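Local atomic coordinates of phosphoethanolamine N-methyltransferase 1 (Haemonchus contortus, PDB entry 4KRG), a protein that transfers a methyl group from S-adenosylmethionine to the amino group of phosphoethanolamine, probably the first methylation on the nematode route to phosphocholine. Residues V402-P407 against Q418-C423; L50-H55 against Y155-E160. All coordinates share one frame; numbering follows the deposited sequence.

Both segments of contact 2 precede those of contact 1 along the chain. Their centres lie 34 Å apart and their nearest atoms about 26 Å, so they do not touch. The strand order is consistent with two Rossmann-like, class I methyltransferase folds in tandem, in which strands 154-161 and 400-408 hold corresponding places, each between a parallel neighbour (122-126 or 372-378) and an antiparallel one (231-240 or 458-465). Contact 2 sits in the N-terminal fold, where S-adenosylhomocysteine and phosphoethanolamine are bound; contact 1 is packing within the C-terminal one, away from those ligands. In contact 2 a loop covers the strand, whereas in contact 1 a helix does.

Contact 1. Residues V402-P407 against Q418-C423; sequences VVLLEP and QRMTTC
Leu404 and Met420, the latter built as selenomethionine, meet tip to tip where helix 413-422 packs on strand 400-408, a helix-on-sheet layer of the C-terminal Rossmann-like fold. The backbones stay well apart, 11.0 Å between the CA atoms of Leu404 and Met420, and a long, flexible, unbranched side chain is suited to such a gap. Met420 runs out extended to its selenium (chi2 -175°) and then bends (chi3 65°), which carries the methyl along the strand toward Val402. The branched end of leucine presents one methyl to both atoms: Leu404 CD1 lies 4.0 Å from Met420 SE and equally near Met420 CE. Val402 CG2 is a looser 4.4 Å from Met420 CE. Strand alternation puts Val402 and Leu404 on the helix side while Val403 faces the other way; beta-branched valine is at ease in extended backbone. Ile462 and Ala464 of strand 458-465, Leu381 and Phe425 also pack on Met420, giving it apolar neighbours beyond the strand. Near the helix end, Gln418 O is gripped from opposite faces of its carbonyl plane, by Thr422 N at 3.0 Å and by Thr422 OG1 at 2.6 Å.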
loop_
_atom_site.group_PDB
_atom_site.type_symbol
_atom_site.label_atom_id
_atom_site.label_comp_id
_atom_site.label_asym_id
_atom_site.label_seq_id
_atom_site.Cartn_x
_atom_site.Cartn_y
_atom_site.Cartn_z
ATOM N N VAL A 402 6.874 -18.264 -17.462
ATOM C CA VAL A 402 7.521 -17.668 -16.305
ATOM C C VAL A 402 9.031 -17.654 -16.507
ATOM O O VAL A 402 9.574 -18.449 -17.275
ATOM C CB VAL A 402 7.174 -18.412 -14.999
ATOM C CG1 VAL A 402 5.667 -18.565 -14.855
ATOM C CG2 VAL A 402 7.844 -19.779 -14.971
ATOM N N VAL A 403 9.693 -16.719 -15.835
ATOM C CA VAL A 403 11.146 -16.635 -15.824
ATOM C C VAL A 403 11.562 -16.355 -14.387
ATOM O O VAL A 403 11.117 -15.376 -13.785
ATOM C CB VAL A 403 11.674 -15.514 -16.757
ATOM C CG1 VAL A 403 13.193 -15.454 -16.721
ATOM C CG2 VAL A 403 11.203 -15.727 -18.181
ATOM N N LEU A 404 12.390 -17.227 -13.826
ATOM C CA LEU A 404 12.814 -17.076 -12.438
ATOM C C LEU A 404 14.322 -16.916 -12.351
ATOM O O LEU A 404 15.057 -17.666 -12.981
ATOM C CB LEU A 404 12.403 -18.296 -11.617
ATOM C CG LEU A 404 10.953 -18.743 -11.758
ATOM C CD1 LEU A 404 10.730 -20.028 -10.985
ATOM C CD2 LEU A 404 10.011 -17.658 -11.277
ATOM N N LEU A 405 14.781 -15.938 -11.577
ATOM C CA LEU A 405 16.193 -15.854 -11.213
ATOM C C LEU A 405 16.280 -16.293 -9.762
ATOM O O LEU A 405 15.564 -15.773 -8.905
ATOM C CB LEU A 405 16.733 -14.431 -11.386
ATOM C CG LEU A 405 18.215 -14.177 -11.071
ATOM C CD1 LEU A 405 19.132 -15.071 -11.909
ATOM C CD2 LEU A 405 18.558 -12.715 -11.290
ATOM N N GLU A 406 17.128 -17.273 -9.483
ATOM C CA GLU A 406 17.148 -17.874 -8.157
ATOM C C GLU A 406 18.534 -17.928 -7.540
ATOM O O GLU A 406 19.459 -18.448 -8.154
ATOM C CB GLU A 406 16.579 -19.291 -8.220
ATOM C CG GLU A 406 15.100 -19.353 -8.494
ATOM C CD GLU A 406 14.283 -18.767 -7.363
ATOM O OE1 GLU A 406 14.737 -18.814 -6.194
ATOM O OE2 GLU A 406 13.180 -18.255 -7.651
ATOM N N PRO A 407 18.680 -17.404 -6.311
ATOM C CA PRO A 407 19.923 -17.608 -5.566
ATOM C C PRO A 407 19.989 -19.025 -4.991
ATOM O O PRO A 407 19.023 -19.515 -4.408
ATOM C CB PRO A 407 19.825 -16.576 -4.438
ATOM C CG PRO A 407 18.365 -16.418 -4.212
ATOM C CD PRO A 407 17.726 -16.556 -5.570
ATOM N N GLN A 418 11.974 -30.929 -9.944
ATOM C CA GLN A 418 10.955 -31.686 -9.242
ATOM C C GLN A 418 10.038 -30.798 -8.401
ATOM O O GLN A 418 8.843 -31.066 -8.306
ATOM C CB GLN A 418 11.588 -32.808 -8.415
ATOM C CG GLN A 418 12.218 -33.900 -9.278
ATOM C CD GLN A 418 12.714 -35.083 -8.473
ATOM O OE1 GLN A 418 12.541 -35.139 -7.256
ATOM N NE2 GLN A 418 13.338 -36.038 -9.150
ATOM N N ARG A 419 10.582 -29.742 -7.805
ATOM C CA ARG A 419 9.744 -28.789 -7.091
ATOM C C ARG A 419 8.752 -28.140 -8.046
ATOM O O ARG A 419 7.547 -28.137 -7.799
ATOM C CB ARG A 419 10.578 -27.703 -6.410
ATOM C CG ARG A 419 11.081 -28.067 -5.028
ATOM C CD ARG A 419 11.472 -26.824 -4.240
ATOM N NE ARG A 419 10.306 -26.065 -3.793
ATOM C CZ ARG A 419 10.352 -24.827 -3.311
ATOM N NH1 ARG A 419 11.511 -24.186 -3.216
ATOM N NH2 ARG A 419 9.235 -24.225 -2.937
HETATM N N MSE A 420 9.266 -27.595 -9.143
HETATM C CA MSE A 420 8.433 -26.868 -10.099
HETATM C C MSE A 420 7.452 -27.767 -10.842
HETATM O O MSE A 420 6.351 -27.338 -11.195
HETATM C CB MSE A 420 9.305 -26.102 -11.095
HETATM C CG MSE A 420 10.023 -24.895 -10.493
HETATM SE SE MSE A 420 10.983 -23.905 -11.848
HETATM C CE MSE A 420 9.462 -23.308 -12.889
ATOM N N THR A 421 7.862 -29.006 -11.092
ATOM C CA THR A 421 6.975 -30.002 -11.695
ATOM C C THR A 421 5.871 -30.401 -10.713
ATOM O O THR A 421 4.741 -30.679 -11.113
ATOM C CB THR A 421 7.765 -31.237 -12.203
ATOM O OG1 THR A 421 8.432 -30.900 -13.428
ATOM C CG2 THR A 421 6.851 -32.413 -12.456
ATOM N N THR A 422 6.192 -30.395 -9.422
ATOM C CA THR A 422 5.195 -30.667 -8.386
ATOM C C THR A 422 4.204 -29.506 -8.270
ATOM O O THR A 422 3.021 -29.700 -7.977
ATOM C CB THR A 422 5.856 -30.922 -7.014
ATOM O OG1 THR A 422 6.774 -32.015 -7.126
ATOM C CG2 THR A 422 4.811 -31.259 -5.961
ATOM N N CYS A 423 4.697 -28.300 -8.513
ATOM C CA CYS A 423 3.886 -27.099 -8.381
ATOM C C CYS A 423 3.218 -26.711 -9.694
ATOM O O CYS A 423 2.684 -25.614 -9.829
ATOM C CB CYS A 423 4.730 -25.956 -7.826
ATOM S SG CYS A 423 5.292 -26.292 -6.152
#

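Contact 2. Residues L50-H55 against Y155-E160; sequences LSSLPH and YIHLRE
Pro54 sets CG over one face of the Tyr155 ring, a CH-pi contact between the loop that precedes strand 60-64 and strand 154-161 of the N-terminal Rossmann-like fold. Pro54 CG stands 4.1 Å from the centroid of the Tyr155 ring. It is 20° off the ring normal, displaced toward the rim. The closest ring atom to Pro54 CG is therefore Tyr155 CD2, at 3.8 Å. Proline offers a rigid, compact ring whose CG methylene can stand over the electron-rich tyrosine face. Pro54 also packs on Leu235 of strand 231-240.

The second kind of contact is van der Waals packing of a methyl on an imidazole. Leu53 and His157 cross at about a right angle, and Leu53 CD2 lies 3.7 Å from both CB and CD2 of His157, meeting the imidazole at a slant. His157 leaves the strand toward the loop, and CG anti to the backbone N (chi1 174°) lays its ring along the strand toward the C-terminal end, past Leu53 CD2. Leu53 also packs on Leu75, Leu124 and Phe126, as suits a branched aliphatic side chain between helix 70-78 and the sheet.

Polar groups fix both partners. A type I turn from Leu50 to Leu53, closed by Leu53 N to Leu50 O at 3.3 Å, delivers the loop side chains. Thr127 O accepts from His157 ND1, while His157 NE2 pairs with His233 ND1; with both nitrogens held, the imidazole has little freedom to rotate. Ser52 OG, hydrogen-bonded to Ile49 O, rests 4.1 Å from His157 CD2.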
loop_
_atom_site.group_PDB
_atom_site.type_symbol
_atom_site.label_atom_id
_atom_site.label_comp_id
_atom_site.label_asym_id
_atom_site.label_seq_id
_atom_site.Cartn_x
_atom_site.Cartn_y
_atom_site.Cartn_z
ATOM N N LEU A 50 -14.216 2.285 -2.931
ATOM C CA LEU A 50 -15.366 1.489 -2.520
ATOM C C LEU A 50 -15.328 0.061 -3.065
ATOM O O LEU A 50 -15.766 -0.875 -2.400
ATOM C CB LEU A 50 -16.678 2.200 -2.869
ATOM C CG LEU A 50 -16.949 3.428 -2.002
ATOM C CD1 LEU A 50 -18.235 4.098 -2.416
ATOM C CD2 LEU A 50 -17.013 3.048 -0.537
ATOM N N SER A 51 -14.778 -0.118 -4.261
ATOM C CA SER A 51 -14.700 -1.452 -4.838
ATOM C C SER A 51 -13.631 -2.306 -4.159
ATOM O O SER A 51 -13.541 -3.505 -4.407
ATOM C CB SER A 51 -14.442 -1.385 -6.336
ATOM O OG SER A 51 -13.063 -1.213 -6.581
ATOM N N SER A 52 -12.832 -1.696 -3.285
ATOM C CA SER A 52 -11.786 -2.437 -2.583
ATOM C C SER A 52 -12.267 -2.965 -1.236
ATOM O O SER A 52 -11.587 -3.759 -0.595
ATOM C CB SER A 52 -10.543 -1.568 -2.385
ATOM O OG SER A 52 -10.722 -0.654 -1.320
ATOM N N LEU A 53 -13.444 -2.521 -0.811
ATOM C CA LEU A 53 -13.989 -2.917 0.485
ATOM C C LEU A 53 -14.696 -4.273 0.455
ATOM O O LEU A 53 -15.189 -4.710 -0.582
ATOM C CB LEU A 53 -14.962 -1.851 1.005
ATOM C CG LEU A 53 -14.432 -0.430 1.179
ATOM C CD1 LEU A 53 -15.533 0.472 1.724
ATOM C CD2 LEU A 53 -13.241 -0.422 2.104
ATOM N N PRO A 54 -14.745 -4.948 1.605
ATOM C CA PRO A 54 -15.596 -6.136 1.659
ATOM C C PRO A 54 -17.069 -5.756 1.515
ATOM O O PRO A 54 -17.429 -4.593 1.704
ATOM C CB PRO A 54 -15.320 -6.711 3.054
ATOM C CG PRO A 54 -14.601 -5.641 3.802
ATOM C CD PRO A 54 -13.913 -4.791 2.808
ATOM N N HIS A 55 -17.904 -6.722 1.150
ATOM C CA HIS A 55 -19.341 -6.499 1.102
ATOM C C HIS A 55 -19.841 -6.128 2.491
ATOM O O HIS A 55 -19.326 -6.618 3.498
ATOM C CB HIS A 55 -20.053 -7.750 0.608
ATOM C CG HIS A 55 -19.932 -7.974 -0.867
ATOM N ND1 HIS A 55 -21.020 -7.989 -1.705
ATOM C CD2 HIS A 55 -18.845 -8.205 -1.644
ATOM C CE1 HIS A 55 -20.617 -8.220 -2.942
ATOM N NE2 HIS A 55 -19.304 -8.354 -2.934
ATOM N N TYR A 155 -12.838 -4.992 9.889
ATOM C CA TYR A 155 -11.855 -4.355 9.022
ATOM C C TYR A 155 -11.761 -2.858 9.263
ATOM O O TYR A 155 -12.703 -2.232 9.752
ATOM C CB TYR A 155 -12.245 -4.551 7.567
ATOM C CG TYR A 155 -12.085 -5.949 7.025
ATOM C CD1 TYR A 155 -10.923 -6.326 6.371
ATOM C CD2 TYR A 155 -13.115 -6.874 7.123
ATOM C CE1 TYR A 155 -10.785 -7.592 5.847
ATOM C CE2 TYR A 155 -12.986 -8.141 6.601
ATOM C CZ TYR A 155 -11.822 -8.493 5.963
ATOM O OH TYR A 155 -11.696 -9.752 5.443
ATOM N N ILE A 156 -10.612 -2.288 8.910
ATOM C CA ILE A 156 -10.453 -0.843 8.841
ATOM C C ILE A 156 -9.851 -0.491 7.486
ATOM O O ILE A 156 -8.928 -1.156 7.013
ATOM C CB ILE A 156 -9.610 -0.272 10.024
ATOM C CG1 ILE A 156 -9.322 1.216 9.823
ATOM C CG2 ILE A 156 -8.320 -1.054 10.228
ATOM C CD1 ILE A 156 -8.667 1.866 11.026
ATOM N N HIS A 157 -10.415 0.523 6.844
ATOM C CA HIS A 157 -9.848 1.034 5.610
ATOM C C HIS A 157 -9.206 2.384 5.892
ATOM O O HIS A 157 -9.819 3.251 6.516
ATOM C CB HIS A 157 -10.919 1.205 4.534
ATOM C CG HIS A 157 -10.409 1.856 3.284
ATOM N ND1 HIS A 157 -10.329 3.222 3.139
ATOM C CD2 HIS A 157 -9.944 1.321 2.130
ATOM C CE1 HIS A 157 -9.834 3.507 1.943
ATOM N NE2 HIS A 157 -9.589 2.372 1.317
ATOM N N LEU A 158 -7.976 2.560 5.417
ATOM C CA LEU A 158 -7.313 3.853 5.493
ATOM C C LEU A 158 -6.743 4.197 4.128
ATOM O O LEU A 158 -6.377 3.317 3.370
ATOM C CB LEU A 158 -6.204 3.819 6.534
ATOM C CG LEU A 158 -6.681 3.416 7.932
ATOM C CD1 LEU A 158 -5.747 2.376 8.522
ATOM C CD2 LEU A 158 -6.758 4.626 8.833
ATOM N N ARG A 159 -6.692 5.484 3.818
ATOM C CA ARG A 159 -6.089 5.966 2.586
ATOM C C ARG A 159 -5.438 7.296 2.905
ATOM O O ARG A 159 -6.086 8.191 3.447
ATOM C CB ARG A 159 -7.150 6.170 1.508
ATOM C CG ARG A 159 -6.588 6.739 0.209
ATOM C CD ARG A 159 -6.720 8.254 0.111
ATOM N NE ARG A 159 -6.423 8.708 -1.245
ATOM C CZ ARG A 159 -7.306 8.719 -2.239
ATOM N NH1 ARG A 159 -8.555 8.312 -2.035
ATOM N NH2 ARG A 159 -6.941 9.141 -3.439
ATOM N N GLU A 160 -4.158 7.440 2.582
ATOM C CA GLU A 160 -3.464 8.665 2.938
ATOM C C GLU A 160 -2.611 9.200 1.797
ATOM O O GLU A 160 -2.123 8.436 0.965
ATOM C CB GLU A 160 -2.590 8.447 4.178
ATOM C CG GLU A 160 -3.323 7.899 5.389
ATOM C CD GLU A 160 -4.344 8.876 5.962
ATOM O OE1 GLU A 160 -4.186 10.101 5.755
ATOM O OE2 GLU A 160 -5.305 8.422 6.625
#